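PDB 3BY5: cobalamin biosynthesis protein from Agrobacterium tumefaciens, which probably takes part in building the corrin ring during cobalamin (vitamin B12) biosynthesis, though its exact activity is not established. Local coordinates for residues A[41-49]-A[65-75]; A[21-31]-A[55-63]. One frame throughout, in Å; residues are numbered along the deposited sequence.

Interaction 1 of 2, residues A[41-49]-A[65-75]; sequences VDYLATAPL and LSLEIVAQERL
L44 and T46 each use both backbone groups, N-H as donor and C=O as acceptor, toward segment 65-75. L44 N bonds to S66 O at 3.0 Å, and T46 N to E68 O at 2.9 Å. The carbonyls of L44 and T46 in turn accept E68 N and V70 N. A water joins D42 O to S66 N beyond the end of this bonding. Two strands 21° from parallel, joined by helix 54-62, make a beta-alpha-beta unit, and strand 67-69 continues the sheet into the second subunit by antiparallel pairing. Apolar contacts follow the alternation of the strands. L44 and L65 cross at about a right angle, CG to CD1 3.8 Å, whereas T46 CG2 runs alongside I69 CG1 at 3.8 Å, the beta-branched pair suiting an extended backbone. Past the strands, L75 CD1 reaches the CD corner of the P48 ring at 3.6 Å. Among the polar groups, T46 OG1 makes a hydrogen bond to I15 O of strand 11-17. On the face that bears A45 and E68, Y43, its CG anti to the backbone N (chi1 -160°), brings CE2 of its ring to S66 CB, with S66 O over one face. Y43 OH lies 3.2 Å from E68 OE1, ring and carboxylate planes 77° apart; the hydroxyl also makes a weak hydrogen bond with E68 OE1 of the second subunit.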
loop_
_atom_site.group_PDB
_atom_site.type_symbol
_atom_site.label_atom_id
_atom_site.label_comp_id
_atom_site.label_asym_id
_atom_site.label_seq_id
_atom_site.Cartn_x
_atom_site.Cartn_y
_atom_site.Cartn_z
ATOM N N VAL A 41 -4.663 -11.467 9.833
ATOM C CA VAL A 41 -4.440 -10.352 8.919
ATOM C C VAL A 41 -3.164 -10.577 8.113
ATOM O O VAL A 41 -2.105 -10.854 8.678
ATOM C CB VAL A 41 -4.333 -9.017 9.701
ATOM C CG1 VAL A 41 -4.089 -7.858 8.764
ATOM C CG2 VAL A 41 -5.590 -8.778 10.520
ATOM N N ASP A 42 -3.270 -10.472 6.792
ATOM C CA ASP A 42 -2.094 -10.589 5.938
ATOM C C ASP A 42 -1.788 -9.320 5.145
ATOM O O ASP A 42 -0.849 -9.290 4.351
ATOM C CB ASP A 42 -2.169 -11.832 5.037
ATOM C CG ASP A 42 -3.565 -12.099 4.514
ATOM O OD1 ASP A 42 -4.133 -11.191 3.876
ATOM O OD2 ASP A 42 -4.085 -13.217 4.733
ATOM N N TYR A 43 -2.553 -8.261 5.402
ATOM C CA TYR A 43 -2.374 -6.988 4.711
ATOM C C TYR A 43 -3.007 -5.836 5.503
ATOM O O TYR A 43 -4.116 -5.961 6.004
ATOM C CB TYR A 43 -2.989 -7.093 3.310
ATOM C CG TYR A 43 -2.498 -6.080 2.314
ATOM C CD1 TYR A 43 -3.309 -5.022 1.929
ATOM C CD2 TYR A 43 -1.230 -6.186 1.742
ATOM C CE1 TYR A 43 -2.876 -4.082 1.013
ATOM C CE2 TYR A 43 -0.783 -5.245 0.819
ATOM C CZ TYR A 43 -1.618 -4.196 0.462
ATOM O OH TYR A 43 -1.212 -3.250 -0.446
ATOM N N LEU A 44 -2.294 -4.725 5.628
ATOM C CA LEU A 44 -2.816 -3.544 6.325
ATOM C C LEU A 44 -3.175 -2.426 5.358
ATOM O O LEU A 44 -2.587 -2.317 4.284
ATOM C CB LEU A 44 -1.804 -3.011 7.341
ATOM C CG LEU A 44 -1.532 -3.782 8.625
ATOM C CD1 LEU A 44 -0.548 -3.000 9.458
ATOM C CD2 LEU A 44 -2.811 -4.023 9.400
ATOM N N ALA A 45 -4.134 -1.590 5.751
ATOM C CA ALA A 45 -4.588 -0.477 4.914
ATOM C C ALA A 45 -5.021 0.731 5.737
ATOM O O ALA A 45 -5.454 0.590 6.883
ATOM C CB ALA A 45 -5.712 -0.916 3.992
ATOM N N THR A 46 -4.902 1.914 5.138
ATOM C CA THR A 46 -5.259 3.159 5.808
ATOM C C THR A 46 -5.695 4.241 4.832
ATOM O O THR A 46 -5.476 4.143 3.629
ATOM C CB THR A 46 -4.107 3.686 6.721
ATOM O OG1 THR A 46 -4.600 4.733 7.563
ATOM C CG2 THR A 46 -2.922 4.201 5.914
ATOM N N ALA A 47 -6.329 5.267 5.380
ATOM C CA ALA A 47 -6.708 6.459 4.643
ATOM C C ALA A 47 -5.493 7.378 4.615
ATOM O O ALA A 47 -4.538 7.117 5.346
ATOM C CB ALA A 47 -7.851 7.118 5.353
ATOM N N PRO A 48 -5.533 8.422 3.794
ATOM C CA PRO A 48 -4.454 9.415 3.757
ATOM C C PRO A 48 -4.132 9.952 5.147
ATOM O O PRO A 48 -4.980 10.587 5.774
ATOM C CB PRO A 48 -5.039 10.528 2.885
ATOM C CG PRO A 48 -6.005 9.830 1.995
ATOM C CD PRO A 48 -6.595 8.720 2.816
ATOM N N LEU A 49 -2.916 9.697 5.618
ATOM C CA LEU A 49 -2.575 9.918 7.018
ATOM C C LEU A 49 -2.249 11.385 7.281
ATOM O O LEU A 49 -1.836 12.111 6.378
ATOM C CB LEU A 49 -1.393 9.036 7.427
ATOM C CG LEU A 49 -0.501 8.529 6.292
ATOM C CD1 LEU A 49 0.414 9.637 5.792
ATOM C CD2 LEU A 49 0.307 7.322 6.742
ATOM N N LEU A 65 3.837 -6.742 8.071
ATOM C CA LEU A 65 2.789 -6.657 7.060
ATOM C C LEU A 65 3.012 -5.437 6.177
ATOM O O LEU A 65 3.633 -4.459 6.600
ATOM C CB LEU A 65 1.409 -6.560 7.719
ATOM C CG LEU A 65 0.964 -7.704 8.631
ATOM C CD1 LEU A 65 -0.320 -7.351 9.347
ATOM C CD2 LEU A 65 0.810 -8.999 7.853
ATOM N N SER A 66 2.510 -5.507 4.944
ATOM C CA SER A 66 2.549 -4.374 4.027
ATOM C C SER A 66 1.440 -3.404 4.390
ATOM O O SER A 66 0.436 -3.803 4.975
ATOM C CB SER A 66 2.387 -4.836 2.579
ATOM O OG SER A 66 3.557 -5.476 2.112
ATOM N N LEU A 67 1.627 -2.131 4.055
ATOM C CA LEU A 67 0.607 -1.120 4.296
ATOM C C LEU A 67 0.211 -0.450 2.994
ATOM O O LEU A 67 1.067 -0.067 2.216
ATOM C CB LEU A 67 1.110 -0.078 5.296
ATOM C CG LEU A 67 0.151 1.046 5.689
ATOM C CD1 LEU A 67 -1.016 0.544 6.542
ATOM C CD2 LEU A 67 0.912 2.141 6.409
ATOM N N GLU A 68 -1.088 -0.329 2.749
ATOM C CA GLU A 68 -1.555 0.482 1.635
ATOM C C GLU A 68 -2.193 1.767 2.140
ATOM O O GLU A 68 -3.189 1.738 2.853
ATOM C CB GLU A 68 -2.516 -0.287 0.727
ATOM C CG GLU A 68 -2.888 0.487 -0.535
ATOM C CD GLU A 68 -3.793 -0.292 -1.474
ATOM O OE1 GLU A 68 -3.645 -1.529 -1.558
ATOM O OE2 GLU A 68 -4.641 0.335 -2.148
ATOM N N ILE A 69 -1.591 2.895 1.785
ATOM C CA ILE A 69 -2.179 4.198 2.067
ATOM C C ILE A 69 -3.040 4.557 0.860
ATOM O O ILE A 69 -2.533 4.987 -0.179
ATOM C CB ILE A 69 -1.107 5.272 2.350
ATOM C CG1 ILE A 69 -0.117 4.760 3.403
ATOM C CG2 ILE A 69 -1.768 6.597 2.783
ATOM C CD1 ILE A 69 1.223 5.452 3.394
ATOM N N VAL A 70 -4.344 4.338 1.010
ATOM C CA VAL A 70 -5.298 4.426 -0.087
ATOM C C VAL A 70 -5.647 5.883 -0.378
ATOM O O VAL A 70 -6.026 6.614 0.530
ATOM C CB VAL A 70 -6.580 3.623 0.246
ATOM C CG1 VAL A 70 -7.547 3.662 -0.898
ATOM C CG2 VAL A 70 -6.234 2.182 0.572
ATOM N N ALA A 71 -5.502 6.292 -1.640
ATOM C CA ALA A 71 -5.832 7.649 -2.095
ATOM C C ALA A 71 -7.301 7.989 -1.867
ATOM O O ALA A 71 -8.157 7.106 -1.910
ATOM C CB ALA A 71 -5.478 7.811 -3.564
ATOM N N GLN A 72 -7.582 9.270 -1.633
ATOM C CA GLN A 72 -8.936 9.751 -1.329
ATOM C C GLN A 72 -9.933 9.507 -2.467
ATOM O O GLN A 72 -11.106 9.246 -2.214
ATOM C CB GLN A 72 -8.900 11.237 -0.947
ATOM C CG GLN A 72 -10.133 11.748 -0.186
ATOM C CD GLN A 72 -10.182 11.286 1.267
ATOM O OE1 GLN A 72 -9.173 11.307 1.978
ATOM N NE2 GLN A 72 -11.364 10.877 1.717
ATOM N N GLU A 73 -9.447 9.578 -3.706
ATOM C CA GLU A 73 -10.233 9.296 -4.912
ATOM C C GLU A 73 -10.711 7.857 -4.936
ATOM O O GLU A 73 -11.826 7.574 -5.368
ATOM C CB GLU A 73 -9.393 9.550 -6.171
ATOM C CG GLU A 73 -9.240 11.017 -6.574
ATOM C CD GLU A 73 -8.183 11.782 -5.769
ATOM O OE1 GLU A 73 -8.076 13.016 -5.966
ATOM O OE2 GLU A 73 -7.457 11.165 -4.953
ATOM N N ARG A 74 -9.843 6.959 -4.475
ATOM C CA ARG A 74 -10.106 5.528 -4.436
ATOM C C ARG A 74 -11.050 5.195 -3.279
ATOM O O ARG A 74 -11.919 4.336 -3.413
ATOM C CB ARG A 74 -8.777 4.766 -4.330
ATOM C CG ARG A 74 -8.860 3.236 -4.365
ATOM C CD ARG A 74 -9.025 2.670 -5.771
ATOM N NE ARG A 74 -10.424 2.377 -6.089
ATOM C CZ ARG A 74 -11.002 1.185 -5.940
ATOM N NH1 ARG A 74 -10.304 0.151 -5.475
ATOM N NH2 ARG A 74 -12.282 1.027 -6.261
ATOM N N LEU A 75 -10.879 5.889 -2.155
ATOM C CA LEU A 75 -11.760 5.744 -1.002
ATOM C C LEU A 75 -13.168 6.167 -1.338
ATOM O O LEU A 75 -14.122 5.455 -1.022
ATOM C CB LEU A 75 -11.273 6.593 0.166
ATOM C CG LEU A 75 -10.074 6.147 0.999
ATOM C CD1 LEU A 75 -9.812 7.177 2.073
ATOM C CD2 LEU A 75 -10.328 4.812 1.628
HETATM O O HOH W 1 1.772 -7.995 3.962
#

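Interaction 2 of 2, residues A[21-31]-A[55-63]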
loop_
_atom_site.group_PDB
_atom_site.type_symbol
_atom_site.label_atom_id
_atom_site.label_comp_id
_atom_site.label_asym_id
_atom_site.label_seq_id
_atom_site.Cartn_x
_atom_site.Cartn_y
_atom_site.Cartn_z
ATOM N N ALA A 21 -0.430 8.218 17.758
ATOM C CA ALA A 21 -0.708 6.876 18.249
ATOM C C ALA A 21 0.580 6.070 18.212
ATOM O O ALA A 21 1.277 6.064 17.196
ATOM C CB ALA A 21 -1.785 6.212 17.408
ATOM N N ALA A 22 0.900 5.417 19.327
ATOM C CA ALA A 22 2.100 4.588 19.436
ATOM C C ALA A 22 1.959 3.336 18.578
ATOM O O ALA A 22 0.859 2.805 18.433
ATOM C CB ALA A 22 2.363 4.214 20.889
ATOM N N SER A 23 3.074 2.880 18.012
ATOM C CA SER A 23 3.093 1.707 17.141
ATOM C C SER A 23 2.579 0.461 17.851
ATOM O O SER A 23 1.880 -0.354 17.258
ATOM C CB SER A 23 4.502 1.462 16.593
ATOM O OG SER A 23 5.399 1.070 17.617
ATOM N N ASP A 24 2.909 0.348 19.135
ATOM C CA ASP A 24 2.484 -0.771 19.976
ATOM C C ASP A 24 0.980 -0.780 20.280
ATOM O O ASP A 24 0.416 -1.834 20.564
ATOM C CB ASP A 24 3.312 -0.811 21.270
ATOM C CG ASP A 24 3.604 0.578 21.822
ATOM O OD1 ASP A 24 2.705 1.175 22.460
ATOM O OD2 ASP A 24 4.737 1.071 21.612
ATOM N N ALA A 25 0.342 0.389 20.214
ATOM C CA ALA A 25 -1.108 0.491 20.362
ATOM C C ALA A 25 -1.809 -0.072 19.135
ATOM O O ALA A 25 -2.805 -0.786 19.257
ATOM C CB ALA A 25 -1.527 1.927 20.594
ATOM N N ILE A 26 -1.276 0.257 17.960
ATOM C CA ILE A 26 -1.760 -0.274 16.690
ATOM C C ILE A 26 -1.583 -1.791 16.646
ATOM O O ILE A 26 -2.505 -2.507 16.258
ATOM C CB ILE A 26 -1.009 0.338 15.476
ATOM C CG1 ILE A 26 -0.695 1.839 15.660
ATOM C CG2 ILE A 26 -1.727 0.026 14.168
ATOM C CD1 ILE A 26 -1.857 2.790 15.533
ATOM N N ILE A 27 -0.402 -2.264 17.055
ATOM C CA ILE A 27 -0.062 -3.697 17.060
ATOM C C ILE A 27 -1.014 -4.487 17.955
ATOM O O ILE A 27 -1.561 -5.506 17.533
ATOM C CB ILE A 27 1.416 -3.941 17.477
ATOM C CG1 ILE A 27 2.371 -3.468 16.380
ATOM C CG2 ILE A 27 1.675 -5.424 17.766
ATOM C CD1 ILE A 27 3.820 -3.379 16.813
ATOM N N ALA A 28 -1.221 -3.986 19.172
ATOM C CA ALA A 28 -2.168 -4.552 20.128
ATOM C C ALA A 28 -3.576 -4.645 19.555
ATOM O O ALA A 28 -4.243 -5.664 19.715
ATOM C CB ALA A 28 -2.181 -3.723 21.396
ATOM N N ALA A 29 -4.006 -3.579 18.882
ATOM C CA ALA A 29 -5.323 -3.495 18.258
ATOM C C ALA A 29 -5.542 -4.511 17.132
ATOM O O ALA A 29 -6.647 -5.033 16.973
ATOM C CB ALA A 29 -5.560 -2.089 17.742
ATOM N N VAL A 30 -4.496 -4.773 16.352
ATOM C CA VAL A 30 -4.577 -5.721 15.244
ATOM C C VAL A 30 -4.630 -7.152 15.783
ATOM O O VAL A 30 -5.474 -7.937 15.369
ATOM C CB VAL A 30 -3.421 -5.522 14.218
ATOM C CG1 VAL A 30 -3.452 -6.589 13.126
ATOM C CG2 VAL A 30 -3.502 -4.147 13.579
ATOM N N ARG A 31 -3.759 -7.472 16.735
ATOM C CA ARG A 31 -3.735 -8.809 17.334
ATOM C C ARG A 31 -4.982 -9.135 18.161
ATOM O O ARG A 31 -5.388 -10.296 18.233
ATOM C CB ARG A 31 -2.472 -9.024 18.170
ATOM C CG ARG A 31 -1.196 -9.188 17.358
ATOM C CD ARG A 31 -0.142 -9.931 18.162
ATOM N NE ARG A 31 1.220 -9.513 17.820
ATOM C CZ ARG A 31 1.968 -10.061 16.863
ATOM N NH1 ARG A 31 1.502 -11.064 16.125
ATOM N NH2 ARG A 31 3.193 -9.599 16.644
ATOM N N GLY A 55 3.573 6.147 13.550
ATOM C CA GLY A 55 3.102 5.070 14.416
ATOM C C GLY A 55 2.536 3.904 13.637
ATOM O O GLY A 55 2.817 2.752 13.945
ATOM N N LEU A 56 1.763 4.219 12.605
ATOM C CA LEU A 56 1.122 3.220 11.760
ATOM C C LEU A 56 2.113 2.499 10.844
ATOM O O LEU A 56 1.994 1.291 10.620
ATOM C CB LEU A 56 0.010 3.884 10.948
ATOM C CG LEU A 56 -0.955 3.115 10.041
ATOM C CD1 LEU A 56 -1.336 1.741 10.570
ATOM C CD2 LEU A 56 -2.196 3.968 9.873
ATOM N N ALA A 57 3.087 3.240 10.327
ATOM C CA ALA A 57 4.109 2.673 9.454
ATOM C C ALA A 57 5.067 1.769 10.224
ATOM O O ALA A 57 5.520 0.753 9.696
ATOM C CB ALA A 57 4.863 3.777 8.742
ATOM N N GLU A 58 5.357 2.138 11.471
ATOM C CA GLU A 58 6.214 1.341 12.354
ATOM C C GLU A 58 5.535 0.059 12.839
ATOM O O GLU A 58 6.211 -0.929 13.123
ATOM C CB GLU A 58 6.681 2.170 13.561
ATOM C CG GLU A 58 7.774 3.192 13.258
ATOM C CD GLU A 58 9.123 2.555 12.963
ATOM O OE1 GLU A 58 9.781 2.072 13.913
ATOM O OE2 GLU A 58 9.530 2.547 11.779
ATOM N N ALA A 59 4.205 0.086 12.934
ATOM C CA ALA A 59 3.416 -1.058 13.403
ATOM C C ALA A 59 3.307 -2.133 12.343
ATOM O O ALA A 59 3.324 -3.322 12.658
ATOM C CB ALA A 59 2.050 -0.615 13.817
ATOM N N ALA A 60 3.182 -1.701 11.090
ATOM C CA ALA A 60 3.231 -2.590 9.939
ATOM C C ALA A 60 4.575 -3.310 9.864
ATOM O O ALA A 60 4.629 -4.470 9.472
ATOM C CB ALA A 60 2.972 -1.811 8.666
ATOM N N LYS A 61 5.649 -2.620 10.253
ATOM C CA LYS A 61 6.993 -3.194 10.300
ATOM C C LYS A 61 7.084 -4.216 11.423
ATOM O O LYS A 61 7.671 -5.286 11.250
ATOM C CB LYS A 61 8.045 -2.091 10.482
ATOM C CG LYS A 61 9.497 -2.550 10.352
ATOM C CD LYS A 61 10.447 -1.379 10.102
ATOM C CE LYS A 61 10.915 -0.703 11.396
ATOM N NZ LYS A 61 11.929 -1.505 12.148
ATOM N N GLY A 62 6.483 -3.881 12.561
ATOM C CA GLY A 62 6.422 -4.763 13.722
ATOM C C GLY A 62 5.576 -5.993 13.480
ATOM O O GLY A 62 5.925 -7.084 13.923
ATOM N N LEU A 63 4.469 -5.821 12.763
ATOM C CA LEU A 63 3.608 -6.944 12.396
ATOM C C LEU A 63 4.132 -7.691 11.165
ATOM O O LEU A 63 3.599 -8.740 10.806
ATOM C CB LEU A 63 2.177 -6.467 12.139
ATOM C CG LEU A 63 1.325 -5.949 13.298
ATOM C CD1 LEU A 63 0.257 -5.040 12.753
ATOM C CD2 LEU A 63 0.700 -7.071 14.103
#
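I27 CG1 and L63 CG are both anti to the carbonyl carbon of their own residue (chi1 -70° and -68°), and with these torsions the two side chains slide past each other in opposite directions, I27 CG1 lying 4.1 Å from L63 CG. A59 puts its CB between I26 and I27, 3.6 Å from I26 CB and 3.8 Å from I27 CG1; a methyl is short enough to let the larger isoleucines close over it. The axes come within 8.0 Å and cross at -54°, a close approach that small residues allow. G55 makes a CA-H...O contact, its CA 3.5 Å from A21 O, and glycine suits the place because a CB would run into that oxygen. S23 turns CB toward E58 CB, 3.8 Å away. Farther along, L63 CD1 lies 4.0 Å from V30 CG2, the beta-branched valine offering a broad apolar surface. L63 CD2 stands over the centre of one face of the R31 guanidinium, 4.2 Å above its plane, so the exposed R31 probably covers part of the partly exposed L63. Both helices pack on the same sheet, crossing each other: I26, V30 and L56 all reach I15 of strand 11-17, L63 rests on L44 of strand 43-46, and I26 also touches V123 of strand 123-129.

Interaction 1 and interaction 2 have centres about 14 Å apart, and their segments alternate along the chain: 21-31, 41-49, 55-63, 65-75. Helix 23-37 leads into strand 43-46, which leads into helix 54-62 and then strand 67-69, making one continuous alpha/beta run. Interaction 1 joins two neighbouring strands of the mixed sheet; interaction 2 pairs helices 23-37 and 54-62, packed against that sheet. They touch directly where L65 N approaches A60 O at 2.8 Å, a probable hydrogen bond where helix 54-62 gives way to the next strand, and where L44 CD1 packs on A60 CB, 3.8 Å away. Strand 67-69, outermost within the chain, places interaction 1 at the dimer interface, with interaction 2 mostly away from it.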